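Local coordinates for protein chinitase A (Streptomyces coelicolor, PDB 3EBV) that probably hydrolyses chitin as an endochitinase, this chain being the family 18 glycoside hydrolase domain of a longer protein, at residues D171-V176 with P216-L221; L146-Q151 with G160-T165; I153-T158 with C207-G212; H5-Y10 with S28-I33. One frame throughout, in Å; residues are numbered along the deposited sequence.

Contact 1 (D171-V176 with P216-L221)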
loop_
_atom_site.group_PDB
_atom_site.type_symbol
_atom_site.label_atom_id
_atom_site.label_comp_id
_atom_site.label_asym_id
_atom_site.label_seq_id
_atom_site.Cartn_x
_atom_site.Cartn_y
_atom_site.Cartn_z
ATOM N N ASP A 171 -15.768 5.091 -4.131
ATOM C CA ASP A 171 -16.287 6.000 -3.093
ATOM C C ASP A 171 -15.848 5.638 -1.658
ATOM O O ASP A 171 -16.041 6.462 -0.748
ATOM C CB ASP A 171 -17.810 5.992 -3.160
ATOM C CG ASP A 171 -18.350 4.584 -3.080
ATOM O OD1 ASP A 171 -18.168 3.821 -4.049
ATOM O OD2 ASP A 171 -18.913 4.215 -2.058
ATOM N N ILE A 172 -15.234 4.461 -1.461
ATOM C CA ILE A 172 -14.723 4.079 -0.129
ATOM C C ILE A 172 -13.207 3.812 -0.129
ATOM O O ILE A 172 -12.633 3.419 0.897
ATOM C CB ILE A 172 -15.445 2.838 0.465
ATOM C CG1 ILE A 172 -15.401 1.640 -0.467
ATOM C CG2 ILE A 172 -16.906 3.216 0.826
ATOM C CD1 ILE A 172 -15.829 0.314 0.224
ATOM N N LEU A 173 -12.565 4.031 -1.289
ATOM C CA LEU A 173 -11.150 3.736 -1.482
ATOM C C LEU A 173 -10.287 4.926 -1.053
ATOM O O LEU A 173 -10.496 6.072 -1.528
ATOM C CB LEU A 173 -10.930 3.456 -2.958
ATOM C CG LEU A 173 -9.498 3.295 -3.421
ATOM C CD1 LEU A 173 -8.844 1.998 -2.880
ATOM C CD2 LEU A 173 -9.555 3.245 -4.985
ATOM N N THR A 174 -9.294 4.669 -0.188
ATOM C CA THR A 174 -8.351 5.718 0.206
ATOM C C THR A 174 -7.266 5.920 -0.873
ATOM O O THR A 174 -7.189 7.001 -1.484
ATOM C CB THR A 174 -7.692 5.398 1.559
ATOM O OG1 THR A 174 -8.753 5.099 2.513
ATOM C CG2 THR A 174 -6.869 6.576 2.038
ATOM N N VAL A 175 -6.471 4.863 -1.120
ATOM C CA VAL A 175 -5.391 5.007 -2.106
ATOM C C VAL A 175 -4.954 3.660 -2.618
ATOM O O VAL A 175 -4.929 2.657 -1.883
ATOM C CB VAL A 175 -4.188 5.804 -1.513
ATOM C CG1 VAL A 175 -3.621 5.142 -0.243
ATOM C CG2 VAL A 175 -3.088 6.010 -2.531
ATOM N N VAL A 176 -4.625 3.661 -3.921
ATOM C CA VAL A 176 -3.968 2.523 -4.578
ATOM C C VAL A 176 -2.488 2.831 -4.581
ATOM O O VAL A 176 -2.023 3.684 -5.345
ATOM C CB VAL A 176 -4.460 2.294 -6.018
ATOM C CG1 VAL A 176 -3.735 1.120 -6.651
ATOM C CG2 VAL A 176 -5.981 1.979 -6.005
ATOM N N PRO A 216 -6.867 11.728 -8.196
ATOM C CA PRO A 216 -5.446 11.860 -7.848
ATOM C C PRO A 216 -5.179 11.454 -6.402
ATOM O O PRO A 216 -4.129 10.863 -6.118
ATOM C CB PRO A 216 -5.151 13.345 -8.113
ATOM C CG PRO A 216 -6.114 13.678 -9.247
ATOM C CD PRO A 216 -7.385 12.956 -8.850
ATOM N N SER A 217 -6.102 11.756 -5.478
ATOM C CA SER A 217 -5.894 11.377 -4.092
ATOM C C SER A 217 -5.912 9.873 -3.895
ATOM O O SER A 217 -5.603 9.408 -2.773
ATOM C CB SER A 217 -6.982 11.960 -3.178
ATOM O OG SER A 217 -8.233 11.477 -3.572
ATOM N N GLN A 218 -6.275 9.124 -4.941
ATOM C CA GLN A 218 -6.355 7.665 -4.829
ATOM C C GLN A 218 -5.150 6.962 -5.491
ATOM O O GLN A 218 -5.173 5.742 -5.623
ATOM C CB GLN A 218 -7.660 7.136 -5.448
ATOM C CG GLN A 218 -8.844 7.606 -4.613
ATOM C CD GLN A 218 -10.165 7.272 -5.235
ATOM O OE1 GLN A 218 -10.398 7.459 -6.438
ATOM N NE2 GLN A 218 -11.089 6.809 -4.385
ATOM N N VAL A 219 -4.120 7.734 -5.858
ATOM C CA VAL A 219 -2.941 7.152 -6.543
ATOM C C VAL A 219 -1.672 7.466 -5.752
ATOM O O VAL A 219 -1.401 8.632 -5.437
ATOM C CB VAL A 219 -2.820 7.724 -7.971
ATOM C CG1 VAL A 219 -1.547 7.195 -8.683
ATOM C CG2 VAL A 219 -4.066 7.343 -8.809
ATOM N N GLY A 220 -0.957 6.391 -5.365
ATOM C CA GLY A 220 0.303 6.530 -4.591
ATOM C C GLY A 220 1.414 5.751 -5.304
ATOM O O GLY A 220 1.158 4.700 -5.907
ATOM N N LEU A 221 2.647 6.275 -5.194
ATOM C CA LEU A 221 3.803 5.636 -5.859
ATOM C C LEU A 221 4.515 4.725 -4.840
ATOM O O LEU A 221 5.182 5.239 -3.934
ATOM C CB LEU A 221 4.799 6.705 -6.400
ATOM C CG LEU A 221 4.145 7.753 -7.326
ATOM C CD1 LEU A 221 5.280 8.614 -7.802
ATOM C CD2 LEU A 221 3.494 7.118 -8.531
HETATM O O HOH W 1 -8.945 9.236 -1.622
#

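Contact 2 (L146-Q151 with G160-T165)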
loop_
_atom_site.group_PDB
_atom_site.type_symbol
_atom_site.label_atom_id
_atom_site.label_comp_id
_atom_site.label_asym_id
_atom_site.label_seq_id
_atom_site.Cartn_x
_atom_site.Cartn_y
_atom_site.Cartn_z
ATOM N N LEU A 146 -8.994 2.284 3.403
ATOM C CA LEU A 146 -8.966 1.140 2.491
ATOM C C LEU A 146 -7.865 1.441 1.468
ATOM O O LEU A 146 -7.980 2.412 0.690
ATOM C CB LEU A 146 -10.319 0.957 1.764
ATOM C CG LEU A 146 -10.287 -0.081 0.619
ATOM C CD1 LEU A 146 -9.852 -1.480 1.053
ATOM C CD2 LEU A 146 -11.722 -0.077 0.006
ATOM N N THR A 147 -6.812 0.628 1.499
ATOM C CA THR A 147 -5.751 0.785 0.493
ATOM C C THR A 147 -5.604 -0.516 -0.281
ATOM O O THR A 147 -6.055 -1.569 0.155
ATOM C CB THR A 147 -4.382 1.184 1.174
ATOM O OG1 THR A 147 -3.893 0.091 1.972
ATOM C CG2 THR A 147 -4.537 2.408 2.070
HETATM N N MSE A 148 -4.915 -0.458 -1.435
HETATM C CA MSE A 148 -4.626 -1.655 -2.224
HETATM C C MSE A 148 -3.219 -1.501 -2.751
HETATM O O MSE A 148 -2.810 -0.361 -3.037
HETATM C CB MSE A 148 -5.585 -1.789 -3.405
HETATM C CG MSE A 148 -7.069 -1.717 -2.955
HETATM SE SE MSE A 148 -8.266 -1.961 -4.508
HETATM C CE MSE A 148 -8.455 -3.905 -4.380
ATOM N N ALA A 149 -2.525 -2.629 -2.876
ATOM C CA ALA A 149 -1.126 -2.629 -3.344
ATOM C C ALA A 149 -0.983 -3.619 -4.514
ATOM O O ALA A 149 -0.280 -4.633 -4.442
ATOM C CB ALA A 149 -0.165 -3.004 -2.190
ATOM N N PRO A 150 -1.644 -3.313 -5.643
ATOM C CA PRO A 150 -1.500 -4.172 -6.830
ATOM C C PRO A 150 -0.055 -4.240 -7.316
ATOM O O PRO A 150 0.728 -3.320 -7.049
ATOM C CB PRO A 150 -2.305 -3.411 -7.910
ATOM C CG PRO A 150 -2.384 -1.965 -7.404
ATOM C CD PRO A 150 -2.463 -2.096 -5.891
ATOM N N GLN A 151 0.249 -5.325 -8.028
ATOM C CA GLN A 151 1.460 -5.386 -8.845
ATOM C C GLN A 151 1.187 -4.683 -10.176
ATOM O O GLN A 151 0.026 -4.396 -10.552
ATOM C CB GLN A 151 1.848 -6.850 -9.048
ATOM C CG GLN A 151 2.327 -7.479 -7.746
ATOM C CD GLN A 151 2.693 -8.918 -7.958
ATOM O OE1 GLN A 151 3.842 -9.230 -8.289
ATOM N NE2 GLN A 151 1.712 -9.806 -7.829
ATOM N N GLY A 160 -7.986 -4.769 -15.435
ATOM C CA GLY A 160 -7.255 -5.590 -14.455
ATOM C C GLY A 160 -8.156 -5.859 -13.254
ATOM O O GLY A 160 -8.971 -5.009 -12.912
ATOM N N GLY A 161 -7.977 -6.999 -12.591
ATOM C CA GLY A 161 -8.851 -7.336 -11.444
ATOM C C GLY A 161 -8.778 -6.309 -10.331
ATOM O O GLY A 161 -9.819 -5.852 -9.824
ATOM N N TYR A 162 -7.564 -5.916 -9.920
ATOM C CA TYR A 162 -7.434 -4.816 -8.964
ATOM C C TYR A 162 -8.073 -3.511 -9.461
ATOM O O TYR A 162 -8.713 -2.790 -8.708
ATOM C CB TYR A 162 -5.949 -4.546 -8.611
ATOM C CG TYR A 162 -5.413 -5.340 -7.449
ATOM C CD1 TYR A 162 -4.895 -6.619 -7.636
ATOM C CD2 TYR A 162 -5.405 -4.773 -6.180
ATOM C CE1 TYR A 162 -4.374 -7.372 -6.526
ATOM C CE2 TYR A 162 -4.862 -5.477 -5.076
ATOM C CZ TYR A 162 -4.367 -6.775 -5.282
ATOM O OH TYR A 162 -3.895 -7.427 -4.149
ATOM N N PHE A 163 -7.872 -3.180 -10.748
ATOM C CA PHE A 163 -8.330 -1.916 -11.257
ATOM C C PHE A 163 -9.879 -1.902 -11.239
ATOM O O PHE A 163 -10.475 -0.918 -10.787
ATOM C CB PHE A 163 -7.747 -1.667 -12.669
ATOM C CG PHE A 163 -7.589 -0.206 -13.027
ATOM C CD1 PHE A 163 -6.464 0.217 -13.781
ATOM C CD2 PHE A 163 -8.512 0.754 -12.628
ATOM C CE1 PHE A 163 -6.325 1.605 -14.140
ATOM C CE2 PHE A 163 -8.375 2.141 -12.982
ATOM C CZ PHE A 163 -7.256 2.534 -13.755
ATOM N N GLN A 164 -10.485 -2.998 -11.703
ATOM C CA GLN A 164 -11.962 -3.073 -11.729
ATOM C C GLN A 164 -12.511 -2.946 -10.307
ATOM O O GLN A 164 -13.476 -2.236 -10.076
ATOM C CB GLN A 164 -12.416 -4.394 -12.314
ATOM C CG GLN A 164 -13.935 -4.457 -12.521
ATOM C CD GLN A 164 -14.454 -3.370 -13.411
ATOM O OE1 GLN A 164 -15.101 -2.386 -12.938
ATOM N NE2 GLN A 164 -14.163 -3.505 -14.719
ATOM N N THR A 165 -11.845 -3.625 -9.361
ATOM C CA THR A 165 -12.277 -3.574 -7.956
ATOM C C THR A 165 -12.173 -2.166 -7.429
ATOM O O THR A 165 -13.101 -1.613 -6.819
ATOM C CB THR A 165 -11.492 -4.560 -7.081
ATOM O OG1 THR A 165 -11.604 -5.875 -7.634
ATOM C CG2 THR A 165 -12.021 -4.567 -5.606
#

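Contact 3 (I153-T158 with C207-G212)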
loop_
_atom_site.group_PDB
_atom_site.type_symbol
_atom_site.label_atom_id
_atom_site.label_comp_id
_atom_site.label_asym_id
_atom_site.label_seq_id
_atom_site.Cartn_x
_atom_site.Cartn_y
_atom_site.Cartn_z
ATOM N N ILE A 153 1.198 -5.635 -13.194
ATOM C CA ILE A 153 0.338 -6.402 -14.119
ATOM C C ILE A 153 -1.154 -6.259 -13.802
ATOM O O ILE A 153 -2.018 -6.557 -14.666
ATOM C CB ILE A 153 0.667 -7.908 -14.113
ATOM C CG1 ILE A 153 0.550 -8.500 -12.695
ATOM C CG2 ILE A 153 2.041 -8.113 -14.719
ATOM C CD1 ILE A 153 0.772 -10.011 -12.635
ATOM N N ASP A 154 -1.464 -5.777 -12.593
ATOM C CA ASP A 154 -2.860 -5.676 -12.152
ATOM C C ASP A 154 -3.524 -4.342 -12.508
ATOM O O ASP A 154 -4.744 -4.198 -12.299
ATOM C CB ASP A 154 -2.920 -5.864 -10.641
ATOM C CG ASP A 154 -2.430 -7.235 -10.191
ATOM O OD1 ASP A 154 -2.875 -8.239 -10.783
ATOM O OD2 ASP A 154 -1.605 -7.292 -9.257
HETATM N N MSE A 155 -2.748 -3.368 -13.004
HETATM C CA MSE A 155 -3.292 -2.037 -13.303
HETATM C C MSE A 155 -2.857 -1.550 -14.695
HETATM O O MSE A 155 -2.773 -0.337 -14.929
HETATM C CB MSE A 155 -2.828 -1.005 -12.266
HETATM C CG MSE A 155 -3.064 -1.376 -10.786
HETATM SE SE MSE A 155 -4.978 -1.287 -10.289
HETATM C CE MSE A 155 -5.178 0.610 -10.270
ATOM N N GLN A 156 -2.657 -2.477 -15.617
ATOM C CA GLN A 156 -2.269 -2.125 -16.989
ATOM C C GLN A 156 -3.443 -1.594 -17.806
ATOM O O GLN A 156 -3.250 -0.902 -18.791
ATOM C CB GLN A 156 -1.622 -3.330 -17.663
ATOM C CG GLN A 156 -0.129 -3.471 -17.284
ATOM C CD GLN A 156 0.747 -2.423 -17.994
ATOM O OE1 GLN A 156 1.063 -1.337 -17.431
ATOM N NE2 GLN A 156 1.172 -2.761 -19.178
ATOM N N SER A 157 -4.657 -1.900 -17.360
ATOM C CA SER A 157 -5.854 -1.282 -17.931
ATOM C C SER A 157 -6.949 -1.366 -16.880
ATOM O O SER A 157 -6.807 -2.052 -15.844
ATOM C CB SER A 157 -6.331 -2.019 -19.191
ATOM O OG SER A 157 -6.913 -3.272 -18.899
ATOM N N THR A 158 -8.061 -0.705 -17.178
ATOM C CA THR A 158 -9.208 -0.685 -16.273
ATOM C C THR A 158 -9.848 -2.052 -16.163
ATOM O O THR A 158 -10.665 -2.253 -15.286
ATOM C CB THR A 158 -10.260 0.337 -16.702
ATOM O OG1 THR A 158 -10.710 -0.010 -18.012
ATOM C CG2 THR A 158 -9.698 1.754 -16.707
ATOM N N CYS A 207 0.021 7.374 -14.742
ATOM C CA CYS A 207 -0.902 8.012 -15.700
ATOM C C CYS A 207 -2.077 7.092 -16.078
ATOM O O CYS A 207 -3.199 7.563 -16.305
ATOM C CB CYS A 207 -0.052 8.353 -16.948
ATOM S SG CYS A 207 -0.965 9.015 -18.347
ATOM N N ILE A 208 -1.849 5.784 -16.192
ATOM C CA ILE A 208 -2.946 4.888 -16.578
ATOM C C ILE A 208 -4.055 4.986 -15.503
ATOM O O ILE A 208 -5.251 4.985 -15.832
ATOM C CB ILE A 208 -2.474 3.407 -16.670
ATOM C CG1 ILE A 208 -1.343 3.238 -17.688
ATOM C CG2 ILE A 208 -3.630 2.474 -17.019
ATOM C CD1 ILE A 208 -0.694 1.867 -17.606
ATOM N N GLN A 209 -3.652 5.035 -14.223
ATOM C CA GLN A 209 -4.635 5.172 -13.121
ATOM C C GLN A 209 -5.310 6.544 -13.140
ATOM O O GLN A 209 -6.550 6.637 -12.995
ATOM C CB GLN A 209 -3.919 4.937 -11.790
ATOM C CG GLN A 209 -3.419 3.504 -11.689
ATOM C CD GLN A 209 -2.503 3.252 -10.503
ATOM O OE1 GLN A 209 -2.689 3.812 -9.428
ATOM N NE2 GLN A 209 -1.508 2.399 -10.723
ATOM N N LEU A 210 -4.505 7.596 -13.304
ATOM C CA LEU A 210 -5.000 8.984 -13.262
ATOM C C LEU A 210 -5.928 9.313 -14.430
ATOM O O LEU A 210 -6.794 10.191 -14.277
ATOM C CB LEU A 210 -3.848 9.987 -13.178
ATOM C CG LEU A 210 -2.954 9.853 -11.929
ATOM C CD1 LEU A 210 -1.561 10.444 -12.171
ATOM C CD2 LEU A 210 -3.681 10.532 -10.732
ATOM N N GLU A 211 -5.711 8.664 -15.565
ATOM C CA GLU A 211 -6.577 8.843 -16.743
ATOM C C GLU A 211 -7.679 7.792 -16.802
ATOM O O GLU A 211 -8.535 7.858 -17.708
ATOM C CB GLU A 211 -5.735 8.818 -18.053
ATOM C CG GLU A 211 -4.712 9.941 -18.123
ATOM C CD GLU A 211 -3.975 9.990 -19.476
ATOM O OE1 GLU A 211 -4.027 8.982 -20.245
ATOM O OE2 GLU A 211 -3.337 11.053 -19.732
ATOM N N GLY A 212 -7.685 6.814 -15.877
ATOM C CA GLY A 212 -8.568 5.681 -15.997
ATOM C C GLY A 212 -9.685 5.624 -14.960
ATOM O O GLY A 212 -10.272 4.570 -14.766
HETATM O O HOH W 2 -0.951 1.480 -13.634
#

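Contact 4 (H5-Y10 with S28-I33). With SO4 (sulfate ion), chain B.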
loop_
_atom_site.group_PDB
_atom_site.type_symbol
_atom_site.label_atom_id
_atom_site.label_comp_id
_atom_site.label_asym_id
_atom_site.label_seq_id
_atom_site.Cartn_x
_atom_site.Cartn_y
_atom_site.Cartn_z
ATOM N N HIS A 5 -1.708 14.504 1.956
ATOM C CA HIS A 5 -0.536 13.981 1.248
ATOM C C HIS A 5 0.195 13.057 2.178
ATOM O O HIS A 5 0.758 13.483 3.196
ATOM C CB HIS A 5 0.386 15.053 0.726
ATOM C CG HIS A 5 -0.129 15.720 -0.515
ATOM N ND1 HIS A 5 -0.508 17.043 -0.548
ATOM C CD2 HIS A 5 -0.370 15.223 -1.758
ATOM C CE1 HIS A 5 -0.928 17.347 -1.765
ATOM N NE2 HIS A 5 -0.840 16.263 -2.525
ATOM N N ALA A 6 0.197 11.797 1.791
ATOM C CA ALA A 6 0.529 10.696 2.697
ATOM C C ALA A 6 1.709 9.892 2.191
ATOM O O ALA A 6 1.915 9.698 0.976
ATOM C CB ALA A 6 -0.650 9.764 2.830
ATOM N N VAL A 7 2.443 9.342 3.172
ATOM C CA VAL A 7 3.444 8.300 2.920
ATOM C C VAL A 7 2.938 7.062 3.639
ATOM O O VAL A 7 2.659 7.128 4.865
ATOM C CB VAL A 7 4.847 8.673 3.461
ATOM C CG1 VAL A 7 5.826 7.520 3.169
ATOM C CG2 VAL A 7 5.353 9.964 2.781
ATOM N N THR A 8 2.778 5.956 2.910
ATOM C CA THR A 8 2.393 4.653 3.523
ATOM C C THR A 8 3.652 3.831 3.682
ATOM O O THR A 8 4.491 3.780 2.768
ATOM C CB THR A 8 1.396 3.889 2.605
ATOM O OG1 THR A 8 0.209 4.672 2.429
ATOM C CG2 THR A 8 1.008 2.527 3.154
ATOM N N GLY A 9 3.805 3.185 4.838
ATOM C CA GLY A 9 4.935 2.246 5.012
ATOM C C GLY A 9 4.489 0.921 5.551
ATOM O O GLY A 9 3.600 0.879 6.410
ATOM N N TYR A 10 5.048 -0.153 5.007
ATOM C CA TYR A 10 4.755 -1.509 5.523
ATOM C C TYR A 10 5.646 -1.827 6.703
ATOM O O TYR A 10 6.864 -1.745 6.557
ATOM C CB TYR A 10 4.953 -2.556 4.427
ATOM C CG TYR A 10 3.810 -2.539 3.438
ATOM C CD1 TYR A 10 2.750 -3.438 3.584
ATOM C CD2 TYR A 10 3.760 -1.600 2.389
ATOM C CE1 TYR A 10 1.645 -3.425 2.702
ATOM C CE2 TYR A 10 2.656 -1.588 1.514
ATOM C CZ TYR A 10 1.625 -2.488 1.684
ATOM O OH TYR A 10 0.555 -2.438 0.819
ATOM N N SER A 28 8.302 9.116 12.068
ATOM C CA SER A 28 7.142 10.004 12.046
ATOM C C SER A 28 6.640 10.325 10.631
ATOM O O SER A 28 5.455 10.666 10.479
ATOM C CB SER A 28 7.458 11.310 12.781
ATOM O OG SER A 28 8.584 11.914 12.238
ATOM N N ALA A 29 7.514 10.182 9.635
ATOM C CA ALA A 29 7.140 10.462 8.235
ATOM C C ALA A 29 5.981 9.614 7.750
ATOM O O ALA A 29 5.273 10.007 6.808
ATOM C CB ALA A 29 8.331 10.230 7.329
ATOM N N TYR A 30 5.785 8.429 8.348
ATOM C CA TYR A 30 4.758 7.529 7.868
ATOM C C TYR A 30 3.393 7.906 8.401
ATOM O O TYR A 30 3.133 7.858 9.605
ATOM C CB TYR A 30 5.108 6.087 8.231
ATOM C CG TYR A 30 6.337 5.614 7.516
ATOM C CD1 TYR A 30 6.278 5.271 6.161
ATOM C CD2 TYR A 30 7.590 5.551 8.177
ATOM C CE1 TYR A 30 7.413 4.851 5.482
ATOM C CE2 TYR A 30 8.743 5.113 7.488
ATOM C CZ TYR A 30 8.645 4.755 6.140
ATOM O OH TYR A 30 9.729 4.291 5.391
ATOM N N ASP A 31 2.493 8.250 7.485
ATOM C CA ASP A 31 1.133 8.652 7.851
ATOM C C ASP A 31 0.203 7.471 7.951
ATOM O O ASP A 31 -0.774 7.510 8.696
ATOM C CB ASP A 31 0.584 9.592 6.784
ATOM C CG ASP A 31 1.455 10.772 6.606
ATOM O OD1 ASP A 31 1.529 11.622 7.536
ATOM O OD2 ASP A 31 2.095 10.906 5.562
ATOM N N ILE A 32 0.472 6.431 7.163
ATOM C CA ILE A 32 -0.297 5.209 7.179
ATOM C C ILE A 32 0.713 4.097 7.351
ATOM O O ILE A 32 1.687 4.022 6.598
ATOM C CB ILE A 32 -1.103 4.975 5.868
ATOM C CG1 ILE A 32 -2.084 6.137 5.630
ATOM C CG2 ILE A 32 -1.863 3.637 5.928
ATOM C CD1 ILE A 32 -2.817 6.026 4.264
ATOM N N ILE A 33 0.495 3.273 8.374
ATOM C CA ILE A 33 1.361 2.118 8.648
ATOM C C ILE A 33 0.553 0.866 8.378
ATOM O O ILE A 33 -0.504 0.657 9.007
ATOM C CB ILE A 33 1.890 2.144 10.126
ATOM C CG1 ILE A 33 2.654 3.435 10.397
ATOM C CG2 ILE A 33 2.713 0.847 10.388
ATOM C CD1 ILE A 33 2.908 3.680 11.914
HETATM S S SO4 B . 10.834 12.483 15.227
HETATM O O1 SO4 B . 9.824 12.379 16.267
HETATM O O2 SO4 B . 11.934 13.377 15.609
HETATM O O3 SO4 B . 11.321 11.078 14.975
HETATM O O4 SO4 B . 10.247 13.070 14.020
#

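Contact 1 (D171-V176 with P216-L221)
Val176 and Val219 form a parallel bridge between strands 175-179 and 219-224, neighbours in the barrel of this TIM-barrel domain. Two backbone hydrogen bonds hold the register: Val176 N gives to Gln218 O at 2.7 Å, and Gly220 N gives to Val176 O at 2.9 Å. Both valine side chains leave the sheet on the face covered by helix 199-210. A CA-H...O contact from Gln218 CA to Thr174 O (3.5 Å) extends the pairing on the N-terminal side of the bridge.

In the van der Waals packing, Val175 CG1 lies between the backbone N and the carbonyl carbon (chi1 58°), leaving CG2 anti to the N, against the backbone of Gln218 to Gly220 and 3.6 Å from Gly220 N. Leu173 CB and CD2 pack on the Gln218 amide.

The side-chain polar bond is made by Gln218. Its chain runs extended beyond CG across Leu173, so that the amide hydrogen-bonds to the main chain, with Lys170 O as a second acceptor for NE2 and Ala215 N giving to OE1. One water donates to Thr174 O and also reaches Ser217 OG. The bond from Gln218 NE2 to Leu173 O is 3.0 Å long and nearly straight (170°), the oxygen lying almost in the plane of the amide.

Contact 2 (L146-Q151 with G160-T165)
Selenomethionine Met148 runs out from its strand with CG anti to the carbonyl carbon (chi1 -53°) and SE extended beyond; a bend at chi3 (91°) then carries CE to the first turn of helix 161-168. There CE lies 3.6 Å from Tyr162 CD2 and 3.8 Å from Thr165 CG2, crossing the threonine at about a right angle.

Pro150 covers one face of the same ring. Its CB stands 4.0 Å from the centroid of the Tyr162 ring in a CH-pi contact, with CA also over the ring. The phenol is thus held between Pro150 over one face and the Met148 methyl, coming in obliquely from the other side of the ring plane, while Tyr162 OH hydrogen-bonds to Leu120 O at the end of strand 115-120.

Thr165 offers its methyl to Met148 because its hydroxyl is turned back into the helix: Thr165 OG1 gives to Gly161 O at 2.8 Å, and Thr165 N reaches that oxygen from the opposite face of the carbonyl plane. No hydrogen bond crosses between the segments. Apolar docking of a helix start onto the strand preceding it is what the beta-alpha-beta unit 145-148, 161-168, 175-179 of a TIM barrel would be expected to show.

Contact 3 (I153-T158 with C207-G212)
Selenomethionine Met155, Gln209 and Ile208 make the close-packed part of this contact. Met155 folds back on itself through bends at chi2 and chi3 (-72° and -73°), which sets CE against the aliphatic part of the glutamine: Met155 CE is 3.7 Å from Gln209 CG, and the two chains cross at about a right angle. The Gln209 amide nitrogen, NE2, comes near the base of the Met155 side chain, 4.0 Å from Met155 CB. Val176 and Met178 of strand 175-179 pack against both side chains. Ile208, pointed at the loop, fits mostly against backbone, its CG2 3.6 Å from Met155 O and its CD1 near Gln156.

Polar groups are served by a water lying 2.9 Å from Met155 O and 3.1 Å from Gln209 NE2, the amide donating to it; no direct hydrogen bond joins the segments. In TIM-barrel terms, the loop leading from strand 145-148 to helix 161-168 is a beta-alpha loop packed here on the last turn of an outer-layer helix, 199-210. Cys207 in that turn is tied by a disulfide to Cys189.

Toward the margin the packing thins to one methyl on a carbonyl: Thr158 CG2 comes to 3.5 Å from Gly212 O, while Thr158 and Gly212 are both partly exposed.

Contact 4 (H5-Y10 with S28-I33)
Thr8 with Ile32 and Gly9 with Ile33 pair strands 6-12 and 32-40 in parallel, the first two strands of the TIM barrel. Gly9 N gives to Ile32 O at 2.9 Å, and Thr8 CA makes a CA-H...O contact with the same oxygen. Val7 O takes two donors at the start of the second strand: Asp31 N at 2.9 Å, in the carbonyl plane, and Ile32 N at 3.2 Å, tilted out of it.

Asp31 adds a side-chain grip. A chi1 of -57° keeps CG beside its own N; from there the carboxylate reaches the neighbouring strand, and OD2 uses its anti lone pair to accept from Val7 N at 2.9 Å. His292 NE2 also bonds this OD2 and Ser2 N bonds OD1, so the buried carboxylate is held at both oxygens.

The Tyr30 ring lies against Gly9, where the missing side chain lets CD1 come within 3.5 Å of Gly9 N; Val7 CG1 touches the same CD1 at 3.8 Å. Ser28, on the exposed approach, gives a hydrogen bond to a sulfate ion, probably from crystallisation.

Helix 282-292 covers Val7 and Tyr30, whose OH bonds Asp276 of helix 273-278. Strand 267-271 flanks Thr8 on one edge of the pair, and strand 77-84 meets Ile32 on the other.

Contacts 1, 2 and 4 reach the barrel sheet, while contact 3 joins two elements outside it. Contact 4 comes first in the chain; contact 2 closes before contact 1 opens, and contact 3 interleaves with both. Contacts 1, 2 and 3 cluster, with centres 10 to 12 Å apart: Val176 touches both Pro150 and Met155, and Phe163 packs on Met155 and Gly212. The centre of contact 4 lies about 14, 19 and 23 Å from those of contacts 1, 2 and 3, touching neither 1 nor 3, yet Tyr10 OH meets Ala149 and bonds Asp117 of the family 18 DxxDxDxE signature. The strand pairs thus help build the barrel carrying this signature, probably used in chitin hydrolysis as expected for family 18.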